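Local structure of PEPTIDE N-myristoyltransferase (Saccharomyces cerevisiae, 1IIC) at residues 222-227 against 348-353; 228-233 against 279-284; 236-241 against 287-292. The protein catalyses transfer of a myristoyl group from myristoyl-CoA to the N-terminal glycine of protein and peptide substrates. All blocks are in the same frame, centred on the assembly; numbering follows the deposited sequence.

Contact 1. Residues 222-227 against 348-353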
ATOM      1  N   LYS A 222      24.150   8.911   9.514  1.00 23.19           N
ATOM      2  CA  LYS A 222      24.207   7.489   9.864  1.00 23.49           C
ATOM      3  C   LYS A 222      23.101   7.048  10.836  1.00 21.37           C
ATOM      4  O   LYS A 222      22.596   7.844  11.621  1.00 20.39           O
ATOM      5  CB  LYS A 222      25.583   7.173  10.468  1.00 26.02           C
ATOM      6  CG  LYS A 222      26.751   7.409   9.512  1.00 29.04           C
ATOM      7  CD  LYS A 222      26.719   6.408   8.360  1.00 33.97           C
ATOM      8  CE  LYS A 222      27.795   6.700   7.321  1.00 36.69           C
ATOM      9  NZ  LYS A 222      27.909   5.577   6.341  1.00 39.23           N
ATOM     10  N   THR A 223      22.730   5.775  10.780  1.00 21.16           N
ATOM     11  CA  THR A 223      21.685   5.266  11.668  1.00 22.76           C
ATOM     12  C   THR A 223      22.196   5.186  13.099  1.00 23.46           C
ATOM     13  O   THR A 223      23.399   5.267  13.327  1.00 23.65           O
ATOM     14  CB  THR A 223      21.197   3.884  11.220  1.00 22.24           C
ATOM     15  OG1 THR A 223      22.314   2.988  11.105  1.00 23.10           O
ATOM     16  CG2 THR A 223      20.475   4.006   9.888  1.00 20.30           C
ATOM     17  N   LYS A 224      21.289   5.016  14.062  1.00 25.39           N
ATOM     18  CA  LYS A 224      21.693   4.976  15.467  1.00 27.24           C
ATOM     19  C   LYS A 224      21.397   3.691  16.230  1.00 26.51           C
ATOM     20  O   LYS A 224      21.982   3.447  17.276  1.00 27.73           O
ATOM     21  CB  LYS A 224      21.067   6.161  16.213  1.00 28.98           C
ATOM     22  CG  LYS A 224      21.287   7.492  15.514  1.00 31.83           C
ATOM     23  CD  LYS A 224      21.070   8.676  16.442  1.00 34.22           C
ATOM     24  CE  LYS A 224      21.337   9.988  15.705  1.00 36.35           C
ATOM     25  NZ  LYS A 224      22.656   9.997  14.999  1.00 37.65           N
ATOM     26  N   THR A 225      20.493   2.868  15.721  1.00 26.38           N
ATOM     27  CA  THR A 225      20.150   1.633  16.412  1.00 24.64           C
ATOM     28  C   THR A 225      21.231   0.567  16.258  1.00 24.27           C
ATOM     29  O   THR A 225      21.579   0.171  15.143  1.00 24.32           O
ATOM     30  CB  THR A 225      18.812   1.080  15.902  1.00 25.14           C
ATOM     31  OG1 THR A 225      17.852   2.146  15.846  1.00 24.22           O
ATOM     32  CG2 THR A 225      18.293  -0.007  16.835  1.00 21.03           C
ATOM     33  N   ALA A 226      21.756   0.112  17.386  1.00 23.35           N
ATOM     34  CA  ALA A 226      22.802  -0.902  17.402  1.00 22.55           C
ATOM     35  C   ALA A 226      22.247  -2.237  16.934  1.00 21.03           C
ATOM     36  O   ALA A 226      21.144  -2.617  17.315  1.00 22.88           O
ATOM     37  CB  ALA A 226      23.365  -1.034  18.815  1.00 23.42           C
ATOM     38  N   GLY A 227      23.009  -2.938  16.099  1.00 21.35           N
ATOM     39  CA  GLY A 227      22.583  -4.236  15.593  1.00 19.76           C
ATOM     40  C   GLY A 227      21.760  -4.158  14.317  1.00 20.09           C
ATOM     41  O   GLY A 227      21.434  -5.178  13.708  1.00 20.25           O
ATOM     42  N   ILE A 348      12.127   4.008  13.269  1.00 17.59           N
ATOM     43  CA  ILE A 348      11.641   4.775  12.135  1.00 17.81           C
ATOM     44  C   ILE A 348      12.488   6.016  11.851  1.00 18.71           C
ATOM     45  O   ILE A 348      12.487   6.528  10.734  1.00 19.24           O
ATOM     46  CB  ILE A 348      10.144   5.122  12.324  1.00 17.50           C
ATOM     47  CG1 ILE A 348       9.357   3.817  12.512  1.00 16.56           C
ATOM     48  CG2 ILE A 348       9.598   5.865  11.091  1.00 16.34           C
ATOM     49  CD1 ILE A 348       9.578   2.781  11.402  1.00 15.25           C
ATOM     50  N   TYR A 349      13.223   6.488  12.853  1.00 19.00           N
ATOM     51  CA  TYR A 349      14.103   7.641  12.661  1.00 19.60           C
ATOM     52  C   TYR A 349      15.265   7.158  11.780  1.00 18.28           C
ATOM     53  O   TYR A 349      15.743   7.872  10.905  1.00 18.41           O
ATOM     54  CB  TYR A 349      14.635   8.135  14.003  1.00 21.06           C
ATOM     55  CG  TYR A 349      15.464   9.399  13.917  1.00 22.04           C
ATOM     56  CD1 TYR A 349      14.885  10.607  13.539  1.00 24.06           C
ATOM     57  CD2 TYR A 349      16.812   9.400  14.276  1.00 23.94           C
ATOM     58  CE1 TYR A 349      15.627  11.799  13.530  1.00 24.75           C
ATOM     59  CE2 TYR A 349      17.569  10.588  14.273  1.00 25.29           C
ATOM     60  CZ  TYR A 349      16.964  11.780  13.899  1.00 25.47           C
ATOM     61  OH  TYR A 349      17.679  12.958  13.914  1.00 27.86           O
ATOM     62  N   ASP A 350      15.715   5.936  12.029  1.00 19.10           N
ATOM     63  CA  ASP A 350      16.778   5.333  11.234  1.00 19.16           C
ATOM     64  C   ASP A 350      16.226   5.015   9.840  1.00 18.75           C
ATOM     65  O   ASP A 350      16.947   5.067   8.847  1.00 18.70           O
ATOM     66  CB  ASP A 350      17.276   4.051  11.902  1.00 18.78           C
ATOM     67  CG  ASP A 350      18.218   4.331  13.067  1.00 20.24           C
ATOM     68  OD1 ASP A 350      18.620   3.375  13.764  1.00 18.77           O
ATOM     69  OD2 ASP A 350      18.559   5.519  13.284  1.00 19.56           O
ATOM     70  N   ALA A 351      14.940   4.685   9.772  1.00 18.90           N
ATOM     71  CA  ALA A 351      14.313   4.380   8.494  1.00 17.95           C
ATOM     72  C   ALA A 351      14.368   5.630   7.621  1.00 17.55           C
ATOM     73  O   ALA A 351      14.635   5.536   6.437  1.00 18.78           O
ATOM     74  CB  ALA A 351      12.877   3.940   8.700  1.00 18.26           C
ATOM     75  N   CYS A 352      14.124   6.799   8.210  1.00 17.38           N
ATOM     76  CA  CYS A 352      14.173   8.047   7.454  1.00 16.60           C
ATOM     77  C   CYS A 352      15.596   8.320   6.995  1.00 17.33           C
ATOM     78  O   CYS A 352      15.824   8.873   5.907  1.00 15.95           O
ATOM     79  CB  CYS A 352      13.682   9.225   8.303  1.00 18.52           C
ATOM     80  SG  CYS A 352      11.937   9.191   8.714  1.00 19.79           S
ATOM     81  N   ILE A 353      16.552   7.945   7.840  1.00 17.74           N
ATOM     82  CA  ILE A 353      17.963   8.129   7.526  1.00 17.22           C
ATOM     83  C   ILE A 353      18.338   7.211   6.372  1.00 17.07           C
ATOM     84  O   ILE A 353      19.040   7.619   5.442  1.00 18.60           O
ATOM     85  CB  ILE A 353      18.846   7.820   8.754  1.00 17.63           C
ATOM     86  CG1 ILE A 353      18.700   8.947   9.777  1.00 19.61           C
ATOM     87  CG2 ILE A 353      20.306   7.665   8.340  1.00 17.04           C
ATOM     88  CD1 ILE A 353      19.268   8.611  11.153  1.00 22.01           C
TER

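Contact 2. Residues 228-233 against 279-284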
ATOM      1  N   LEU A 228      21.426  -2.940  13.911  1.00 20.88           N
ATOM      2  CA  LEU A 228      20.615  -2.702  12.714  1.00 21.49           C
ATOM      3  C   LEU A 228      21.395  -3.026  11.428  1.00 21.71           C
ATOM      4  O   LEU A 228      22.499  -2.526  11.215  1.00 21.64           O
ATOM      5  CB  LEU A 228      20.167  -1.229  12.718  1.00 20.71           C
ATOM      6  CG  LEU A 228      19.022  -0.633  11.878  1.00 21.18           C
ATOM      7  CD1 LEU A 228      19.603   0.337  10.878  1.00 22.20           C
ATOM      8  CD2 LEU A 228      18.195  -1.700  11.207  1.00 21.67           C
ATOM      9  N   ARG A 229      20.831  -3.878  10.583  1.00 21.52           N
ATOM     10  CA  ARG A 229      21.489  -4.226   9.325  1.00 21.65           C
ATOM     11  C   ARG A 229      20.417  -4.645   8.315  1.00 21.17           C
ATOM     12  O   ARG A 229      19.234  -4.666   8.645  1.00 19.59           O
ATOM     13  CB  ARG A 229      22.492  -5.368   9.541  1.00 20.42           C
ATOM     14  CG  ARG A 229      21.853  -6.687   9.939  1.00 19.94           C
ATOM     15  CD  ARG A 229      22.899  -7.774  10.079  1.00 21.68           C
ATOM     16  NE  ARG A 229      22.365  -8.990  10.698  1.00 20.91           N
ATOM     17  CZ  ARG A 229      21.477  -9.796  10.131  1.00 20.23           C
ATOM     18  NH1 ARG A 229      21.003  -9.536   8.917  1.00 17.99           N
ATOM     19  NH2 ARG A 229      21.055 -10.865  10.786  1.00 20.69           N
ATOM     20  N   LYS A 230      20.830  -4.973   7.093  1.00 22.18           N
ATOM     21  CA  LYS A 230      19.890  -5.396   6.058  1.00 23.62           C
ATOM     22  C   LYS A 230      19.356  -6.786   6.334  1.00 24.18           C
ATOM     23  O   LYS A 230      20.038  -7.608   6.934  1.00 24.54           O
ATOM     24  CB  LYS A 230      20.564  -5.411   4.690  1.00 24.28           C
ATOM     25  CG  LYS A 230      21.022  -4.056   4.194  1.00 24.59           C
ATOM     26  CD  LYS A 230      21.600  -4.186   2.808  1.00 26.02           C
ATOM     27  CE  LYS A 230      22.102  -2.851   2.295  1.00 28.16           C
ATOM     28  NZ  LYS A 230      22.622  -2.990   0.910  1.00 30.25           N
ATOM     29  N   LEU A 231      18.129  -7.045   5.892  1.00 25.20           N
ATOM     30  CA  LEU A 231      17.511  -8.359   6.063  1.00 25.78           C
ATOM     31  C   LEU A 231      18.184  -9.347   5.112  1.00 26.11           C
ATOM     32  O   LEU A 231      18.526  -8.988   3.989  1.00 25.76           O
ATOM     33  CB  LEU A 231      16.014  -8.285   5.737  1.00 25.16           C
ATOM     34  CG  LEU A 231      15.291  -9.613   5.532  1.00 23.71           C
ATOM     35  CD1 LEU A 231      15.250 -10.388   6.837  1.00 23.69           C
ATOM     36  CD2 LEU A 231      13.894  -9.355   5.024  1.00 23.05           C
ATOM     37  N   LYS A 232      18.370 -10.588   5.561  1.00 27.15           N
ATOM     38  CA  LYS A 232      18.992 -11.623   4.740  1.00 27.35           C
ATOM     39  C   LYS A 232      18.147 -12.872   4.852  1.00 25.74           C
ATOM     40  O   LYS A 232      17.410 -13.031   5.817  1.00 23.33           O
ATOM     41  CB  LYS A 232      20.410 -11.918   5.234  1.00 29.57           C
ATOM     42  CG  LYS A 232      21.284 -10.683   5.366  1.00 32.71           C
ATOM     43  CD  LYS A 232      22.572 -10.988   6.123  1.00 35.04           C
ATOM     44  CE  LYS A 232      23.333  -9.705   6.448  1.00 38.12           C
ATOM     45  NZ  LYS A 232      24.616  -9.998   7.156  1.00 38.61           N
ATOM     46  N   LYS A 233      18.262 -13.757   3.863  1.00 26.86           N
ATOM     47  CA  LYS A 233      17.494 -15.001   3.853  1.00 27.70           C
ATOM     48  C   LYS A 233      17.706 -15.793   5.139  1.00 28.08           C
ATOM     49  O   LYS A 233      16.785 -16.418   5.654  1.00 28.36           O
ATOM     50  CB  LYS A 233      17.889 -15.854   2.646  1.00 29.61           C
ATOM     51  N   PHE A 279      13.194  -2.293   0.541  1.00 23.63           N
ATOM     52  CA  PHE A 279      14.316  -2.060   1.448  1.00 22.02           C
ATOM     53  C   PHE A 279      13.942  -2.578   2.844  1.00 22.64           C
ATOM     54  O   PHE A 279      13.219  -1.910   3.581  1.00 22.98           O
ATOM     55  CB  PHE A 279      14.626  -0.560   1.550  1.00 21.26           C
ATOM     56  CG  PHE A 279      15.099   0.074   0.262  1.00 21.68           C
ATOM     57  CD1 PHE A 279      14.234   0.240  -0.819  1.00 22.03           C
ATOM     58  CD2 PHE A 279      16.410   0.534   0.139  1.00 20.26           C
ATOM     59  CE1 PHE A 279      14.669   0.859  -2.010  1.00 20.36           C
ATOM     60  CE2 PHE A 279      16.853   1.150  -1.043  1.00 20.98           C
ATOM     61  CZ  PHE A 279      15.976   1.312  -2.118  1.00 19.99           C
ATOM     62  N   SER A 280      14.434  -3.755   3.214  1.00 21.51           N
ATOM     63  CA  SER A 280      14.109  -4.327   4.520  1.00 21.41           C
ATOM     64  C   SER A 280      15.317  -4.414   5.456  1.00 20.90           C
ATOM     65  O   SER A 280      16.414  -4.811   5.043  1.00 20.78           O
ATOM     66  CB  SER A 280      13.498  -5.710   4.343  1.00 21.31           C
ATOM     67  OG  SER A 280      12.279  -5.632   3.619  1.00 25.98           O
ATOM     68  N   TYR A 281      15.094  -4.046   6.716  1.00 20.28           N
ATOM     69  CA  TYR A 281      16.139  -4.048   7.736  1.00 17.35           C
ATOM     70  C   TYR A 281      15.737  -4.807   8.981  1.00 18.07           C
ATOM     71  O   TYR A 281      14.560  -4.971   9.284  1.00 16.36           O
ATOM     72  CB  TYR A 281      16.512  -2.609   8.101  1.00 16.10           C
ATOM     73  CG  TYR A 281      16.884  -1.829   6.878  1.00 17.03           C
ATOM     74  CD1 TYR A 281      15.896  -1.314   6.044  1.00 15.66           C
ATOM     75  CD2 TYR A 281      18.216  -1.723   6.473  1.00 16.11           C
ATOM     76  CE1 TYR A 281      16.216  -0.723   4.832  1.00 17.16           C
ATOM     77  CE2 TYR A 281      18.549  -1.130   5.254  1.00 17.71           C
ATOM     78  CZ  TYR A 281      17.534  -0.637   4.438  1.00 17.73           C
ATOM     79  OH  TYR A 281      17.827  -0.083   3.216  1.00 19.93           O
ATOM     80  N   VAL A 282      16.746  -5.255   9.709  1.00 19.19           N
ATOM     81  CA  VAL A 282      16.547  -6.026  10.916  1.00 21.57           C
ATOM     82  C   VAL A 282      17.538  -5.549  11.972  1.00 21.73           C
ATOM     83  O   VAL A 282      18.539  -4.913  11.651  1.00 21.72           O
ATOM     84  CB  VAL A 282      16.790  -7.530  10.616  1.00 22.69           C
ATOM     85  CG1 VAL A 282      17.170  -8.266  11.872  1.00 24.84           C
ATOM     86  CG2 VAL A 282      15.544  -8.148   9.997  1.00 22.13           C
ATOM     87  N   VAL A 283      17.231  -5.822  13.233  1.00 22.36           N
ATOM     88  CA  VAL A 283      18.134  -5.480  14.322  1.00 22.80           C
ATOM     89  C   VAL A 283      18.453  -6.810  14.993  1.00 24.50           C
ATOM     90  O   VAL A 283      17.549  -7.526  15.427  1.00 24.93           O
ATOM     91  CB  VAL A 283      17.496  -4.526  15.356  1.00 21.19           C
ATOM     92  CG1 VAL A 283      18.448  -4.340  16.533  1.00 19.99           C
ATOM     93  CG2 VAL A 283      17.200  -3.167  14.720  1.00 17.79           C
ATOM     94  N   GLU A 284      19.738  -7.145  15.049  1.00 25.32           N
ATOM     95  CA  GLU A 284      20.190  -8.393  15.660  1.00 26.05           C
ATOM     96  C   GLU A 284      21.035  -8.148  16.919  1.00 25.06           C
ATOM     97  O   GLU A 284      22.000  -7.389  16.892  1.00 25.63           O
ATOM     98  CB  GLU A 284      21.000  -9.198  14.638  1.00 27.06           C
ATOM     99  CG  GLU A 284      21.641 -10.440  15.208  1.00 28.29           C
ATOM    100  CD  GLU A 284      22.366 -11.258  14.165  1.00 29.46           C
ATOM    101  OE1 GLU A 284      23.174 -10.677  13.405  1.00 30.12           O
ATOM    102  OE2 GLU A 284      22.135 -12.486  14.118  1.00 31.64           O
TER
HETATM  103  O   HOH W   1      24.396  -8.252  13.110  1.00 39.83           O

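Contact 3. Residues 236-241 against 287-292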
ATOM      1  N   ILE A 236      15.097 -14.963   7.724  1.00 23.48           N
ATOM      2  CA  ILE A 236      13.681 -15.261   7.504  1.00 22.38           C
ATOM      3  C   ILE A 236      12.880 -15.981   8.594  1.00 22.94           C
ATOM      4  O   ILE A 236      11.819 -15.482   9.002  1.00 20.40           O
ATOM      5  CB  ILE A 236      13.472 -15.998   6.172  1.00 21.23           C
ATOM      6  CG1 ILE A 236      13.962 -15.122   5.013  1.00 22.28           C
ATOM      7  CG2 ILE A 236      11.993 -16.309   5.982  1.00 24.92           C
ATOM      8  CD1 ILE A 236      13.248 -13.748   4.897  1.00 21.58           C
ATOM      9  N   ASP A 237      13.349 -17.135   9.072  1.00 21.99           N
ATOM     10  CA  ASP A 237      12.584 -17.834  10.098  1.00 22.77           C
ATOM     11  C   ASP A 237      12.300 -16.952  11.318  1.00 22.33           C
ATOM     12  O   ASP A 237      11.158 -16.848  11.744  1.00 22.92           O
ATOM     13  CB  ASP A 237      13.278 -19.134  10.535  1.00 24.71           C
ATOM     14  CG  ASP A 237      13.201 -20.228   9.473  1.00 25.59           C
ATOM     15  OD1 ASP A 237      12.179 -20.314   8.756  1.00 25.61           O
ATOM     16  OD2 ASP A 237      14.163 -21.012   9.362  1.00 27.20           O
ATOM     17  N   GLN A 238      13.326 -16.312  11.877  1.00 22.55           N
ATOM     18  CA  GLN A 238      13.124 -15.444  13.040  1.00 22.75           C
ATOM     19  C   GLN A 238      12.268 -14.217  12.750  1.00 22.83           C
ATOM     20  O   GLN A 238      11.324 -13.925  13.480  1.00 23.70           O
ATOM     21  CB  GLN A 238      14.456 -14.935  13.594  1.00 22.06           C
ATOM     22  CG  GLN A 238      15.146 -15.857  14.569  1.00 22.95           C
ATOM     23  CD  GLN A 238      16.201 -15.132  15.368  1.00 22.10           C
ATOM     24  OE1 GLN A 238      15.889 -14.366  16.290  1.00 20.52           O
ATOM     25  NE2 GLN A 238      17.458 -15.345  15.008  1.00 21.48           N
ATOM     26  N   VAL A 239      12.612 -13.486  11.695  1.00 23.33           N
ATOM     27  CA  VAL A 239      11.876 -12.271  11.357  1.00 24.45           C
ATOM     28  C   VAL A 239      10.415 -12.563  11.107  1.00 24.37           C
ATOM     29  O   VAL A 239       9.545 -11.816  11.542  1.00 25.78           O
ATOM     30  CB  VAL A 239      12.479 -11.573  10.112  1.00 23.91           C
ATOM     31  CG1 VAL A 239      11.689 -10.316   9.775  1.00 26.66           C
ATOM     32  CG2 VAL A 239      13.934 -11.221  10.381  1.00 25.81           C
ATOM     33  N   PHE A 240      10.152 -13.667  10.419  1.00 24.60           N
ATOM     34  CA  PHE A 240       8.793 -14.061  10.091  1.00 24.95           C
ATOM     35  C   PHE A 240       7.934 -14.284  11.322  1.00 25.38           C
ATOM     36  O   PHE A 240       6.782 -13.858  11.363  1.00 25.14           O
ATOM     37  CB  PHE A 240       8.813 -15.336   9.251  1.00 25.87           C
ATOM     38  CG  PHE A 240       7.448 -15.816   8.838  1.00 28.22           C
ATOM     39  CD1 PHE A 240       6.715 -15.131   7.872  1.00 28.38           C
ATOM     40  CD2 PHE A 240       6.902 -16.966   9.403  1.00 28.92           C
ATOM     41  CE1 PHE A 240       5.461 -15.585   7.470  1.00 28.23           C
ATOM     42  CE2 PHE A 240       5.648 -17.428   9.009  1.00 31.45           C
ATOM     43  CZ  PHE A 240       4.926 -16.732   8.035  1.00 29.47           C
ATOM     44  N   GLU A 241       8.493 -14.960  12.323  1.00 25.64           N
ATOM     45  CA  GLU A 241       7.756 -15.244  13.544  1.00 24.64           C
ATOM     46  C   GLU A 241       7.589 -13.955  14.347  1.00 23.29           C
ATOM     47  O   GLU A 241       6.545 -13.713  14.947  1.00 23.31           O
ATOM     48  CB  GLU A 241       8.497 -16.301  14.369  1.00 26.80           C
ATOM     49  CG  GLU A 241       7.574 -17.256  15.103  1.00 30.03           C
ATOM     50  CD  GLU A 241       6.847 -18.219  14.172  1.00 30.84           C
ATOM     51  OE1 GLU A 241       5.714 -18.628  14.503  1.00 32.56           O
ATOM     52  OE2 GLU A 241       7.409 -18.585  13.116  1.00 33.98           O
ATOM     53  N   ASP A 287      23.363 -12.034  20.888  1.00 25.06           N
ATOM     54  CA  ASP A 287      23.049 -13.459  21.025  1.00 25.09           C
ATOM     55  C   ASP A 287      22.367 -14.036  19.777  1.00 25.53           C
ATOM     56  O   ASP A 287      21.812 -15.137  19.812  1.00 24.75           O
ATOM     57  CB  ASP A 287      22.153 -13.690  22.247  1.00 25.84           C
ATOM     58  CG  ASP A 287      20.870 -12.883  22.190  1.00 27.60           C
ATOM     59  OD1 ASP A 287      20.102 -12.889  23.178  1.00 26.57           O
ATOM     60  OD2 ASP A 287      20.629 -12.240  21.148  1.00 29.63           O
ATOM     61  N   GLY A 288      22.415 -13.284  18.682  1.00 25.51           N
ATOM     62  CA  GLY A 288      21.815 -13.732  17.440  1.00 26.18           C
ATOM     63  C   GLY A 288      20.322 -13.480  17.330  1.00 26.29           C
ATOM     64  O   GLY A 288      19.722 -13.727  16.287  1.00 26.97           O
ATOM     65  N   LYS A 289      19.713 -12.982  18.398  1.00 27.26           N
ATOM     66  CA  LYS A 289      18.281 -12.720  18.381  1.00 27.28           C
ATOM     67  C   LYS A 289      17.883 -11.501  17.565  1.00 26.45           C
ATOM     68  O   LYS A 289      18.512 -10.448  17.650  1.00 26.61           O
ATOM     69  CB  LYS A 289      17.746 -12.585  19.809  1.00 27.94           C
ATOM     70  CG  LYS A 289      17.127 -13.875  20.376  1.00 32.59           C
ATOM     71  CD  LYS A 289      18.081 -15.083  20.303  1.00 34.96           C
ATOM     72  CE  LYS A 289      18.206 -15.656  18.879  1.00 34.88           C
ATOM     73  NZ  LYS A 289      19.396 -16.540  18.720  1.00 32.18           N
ATOM     74  N   ILE A 290      16.836 -11.663  16.761  1.00 25.75           N
ATOM     75  CA  ILE A 290      16.324 -10.571  15.945  1.00 24.29           C
ATOM     76  C   ILE A 290      15.136  -9.993  16.699  1.00 23.76           C
ATOM     77  O   ILE A 290      14.118 -10.662  16.896  1.00 23.47           O
ATOM     78  CB  ILE A 290      15.893 -11.071  14.559  1.00 25.52           C
ATOM     79  CG1 ILE A 290      17.134 -11.501  13.774  1.00 24.86           C
ATOM     80  CG2 ILE A 290      15.135  -9.977  13.812  1.00 24.36           C
ATOM     81  CD1 ILE A 290      16.833 -12.025  12.406  1.00 27.34           C
ATOM     82  N   THR A 291      15.285  -8.747  17.128  1.00 21.30           N
ATOM     83  CA  THR A 291      14.261  -8.069  17.903  1.00 21.43           C
ATOM     84  C   THR A 291      13.496  -6.958  17.177  1.00 19.91           C
ATOM     85  O   THR A 291      12.494  -6.476  17.692  1.00 20.28           O
ATOM     86  CB  THR A 291      14.888  -7.462  19.167  1.00 22.95           C
ATOM     87  OG1 THR A 291      15.948  -6.575  18.786  1.00 23.05           O
ATOM     88  CG2 THR A 291      15.453  -8.564  20.068  1.00 22.40           C
ATOM     89  N   ASP A 292      13.963  -6.549  15.999  1.00 18.43           N
ATOM     90  CA  ASP A 292      13.304  -5.483  15.248  1.00 18.78           C
ATOM     91  C   ASP A 292      13.328  -5.729  13.746  1.00 18.54           C
ATOM     92  O   ASP A 292      14.194  -6.425  13.223  1.00 17.80           O
ATOM     93  CB  ASP A 292      13.960  -4.122  15.538  1.00 19.66           C
ATOM     94  CG  ASP A 292      13.955  -3.775  17.012  1.00 21.57           C
ATOM     95  OD1 ASP A 292      14.931  -4.125  17.710  1.00 22.41           O
ATOM     96  OD2 ASP A 292      12.968  -3.170  17.475  1.00 21.60           O
TER

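Contact 1. Residues 222-227 against 348-353
Asp350 swings CG anti to its own carbonyl carbon (chi1 -78°) and Thr225 does the same with OG1 (chi1 -47°), and with both turned this way carboxylate and hydroxyl meet. The contact lies in the C-terminal half of this acetyltransferase-like fold, where the loop 222-227 runs past helix 334-357 before entering strand 228-230. Two successive amides of the loop converge on one aspartate. Thr225 N reaches Asp350 OD1 at 2.8 Å, on the syn lone pair, while Lys224 N sits above the carboxylate plane, 2.9 Å from Asp350 OD2. Thr225 OG1 comes to the same OD1 at a short 2.5 Å, from the other face of the carboxylate, so this oxygen is gripped by both the amide and the hydroxyl of one residue. Such donors around a buried carboxylate would be expected to stabilise its charged form and to hold its rotation. Thr223 crosses the aspartate at about a right angle, CG2 lying 3.8 Å from Asp350 CB. On the more open flank, Lys224 CE comes to the edge of the Tyr349 ring, 4.1 Å from CE2. One turn further along the helix, Ile353 CD1 rests 3.4 Å from Lys222 O.

Contact 2. Residues 228-233 against 279-284
The guanidinium of Arg229 meets the carboxylate of Glu284 at its edge, with the two planes 68° apart. Arg229 CG lies between its backbone N and carbonyl carbon (chi1 66°), and the extended chain carries the guanidinium there. Arg229 NE points at Glu284 OE1 over 3.3 Å, and the oxygen lies near the guanidinium plane; seen from the glutamate, the donor stands above the carboxylate. NH2 adds a weak bond to the same oxygen, and a water at the guanidinium edge donates to OE1 while bonding weakly to NE. The other flat group, the Tyr281 ring, is approached obliquely by Lys230 CG, 4.0 Å from CE2, and the two side chains run alongside each other; the ring of Phe294 meets that of Tyr281.

Beneath lies an antiparallel pairing in the mixed sheet of the C-terminal half. Arg229 and Val282 form a hydrogen-bonded pair, Arg229 N to Val282 O at 2.7 Å and Val282 N to Arg229 O at 2.8 Å, flanked by non-hydrogen-bonded pairs at Leu228-Val283 and Lys230-Tyr281. Past the strand's end, Leu231 N reaches Ser280 O at 2.9 Å.

Leu228 CD2 lies 3.6 Å from Tyr281 CB and also packs on Val283 CG2. On the side where Arg229 and Val282 project, Leu231 CD1 touches Val282 CG2 at 3.9 Å, next to Val239 of helix 236-247.

The stronger mate of Arg229 is Asp235, which pairs with NH2. With an alanine here, Glu284 and Asp235 are both likely to lose their shared cationic partner, and the glutamate would be freer to turn. One cation thus serves two carboxylates, and its long, tilted, water-assisted link to Glu284 suggests an accessory ion pair laid over the Arg229-Val282 pair, whose own bonds are short and straight.

Contact 3. Residues 236-241 against 287-292
Val239 and Ile290 make the tight half of this contact: Val239 CG2 sits 3.6 Å from Ile290 CD1 and 3.8 Å from Ile290 CG2, so one methyl touches both branches of the isoleucine. Ile290 carries CG1 anti to its carbonyl carbon (chi1 -68°), which sends the CD1 arm toward the helix, where it also approaches Gln238 CB at 3.9 Å. Both residues are buried, and both reach Val282 of the neighbouring strand 278-284, so that the three aliphatic side chains pack together between helix and sheet.

The outer half is polar and more open. Gln238 stretches from the helix toward the turn and uses both ends of its amide. Its OE1 accepts from Ile290 N at 2.9 Å, the donor standing above the plane of the side-chain carbonyl. Its NE2 donates to Gly288 O at 3.1 Å along a nearly straight N-H line, with that oxygen in the amide plane. Holding one acceptor and one donor two residues apart fixes which way round the amide lies and satisfies one backbone group of the turn and one at the start of the strand. Lys289 crosses the glutamine at about a right angle, its CE 3.7 Å from Gln238 OE1. The lysine side chain, bent at its second and third torsions, curls back, and NZ bonds to Asp287 O at 3.0 Å.

The turn is braced internally as well. Asp287 OD2 accepts from Lys289 N, an Asx turn, and Gly288 follows with a positive phi of 83°, where a CB would press against the carbonyl oxygen before it. Taken together, this is a helix packed against one end of a beta hairpin, strands 278-284 and 290-303, consistent with the helix-on-sheet packing of the acetyltransferase-like fold.

In the fold
Coming from the N-terminal side, the chain passes through 222-227 and runs directly into strand 228-230 and then helix 236-247. Strand 278-284 returns to close a 45-residue loop in contact 2, and 287-292 closes another of equal length in contact 3. These two loops cross, since the partners alternate along the chain, whereas both nest inside the 120-residue loop that helix 334-357 closes in contact 1. Contacts 1 and 2 join where Gly227 O meets Glu284 N, and contacts 2 and 3 where Val283 pairs with Thr291 and Asp292. Together they tie an edge of the mixed sheet to helix 334-357 and helix 236-247.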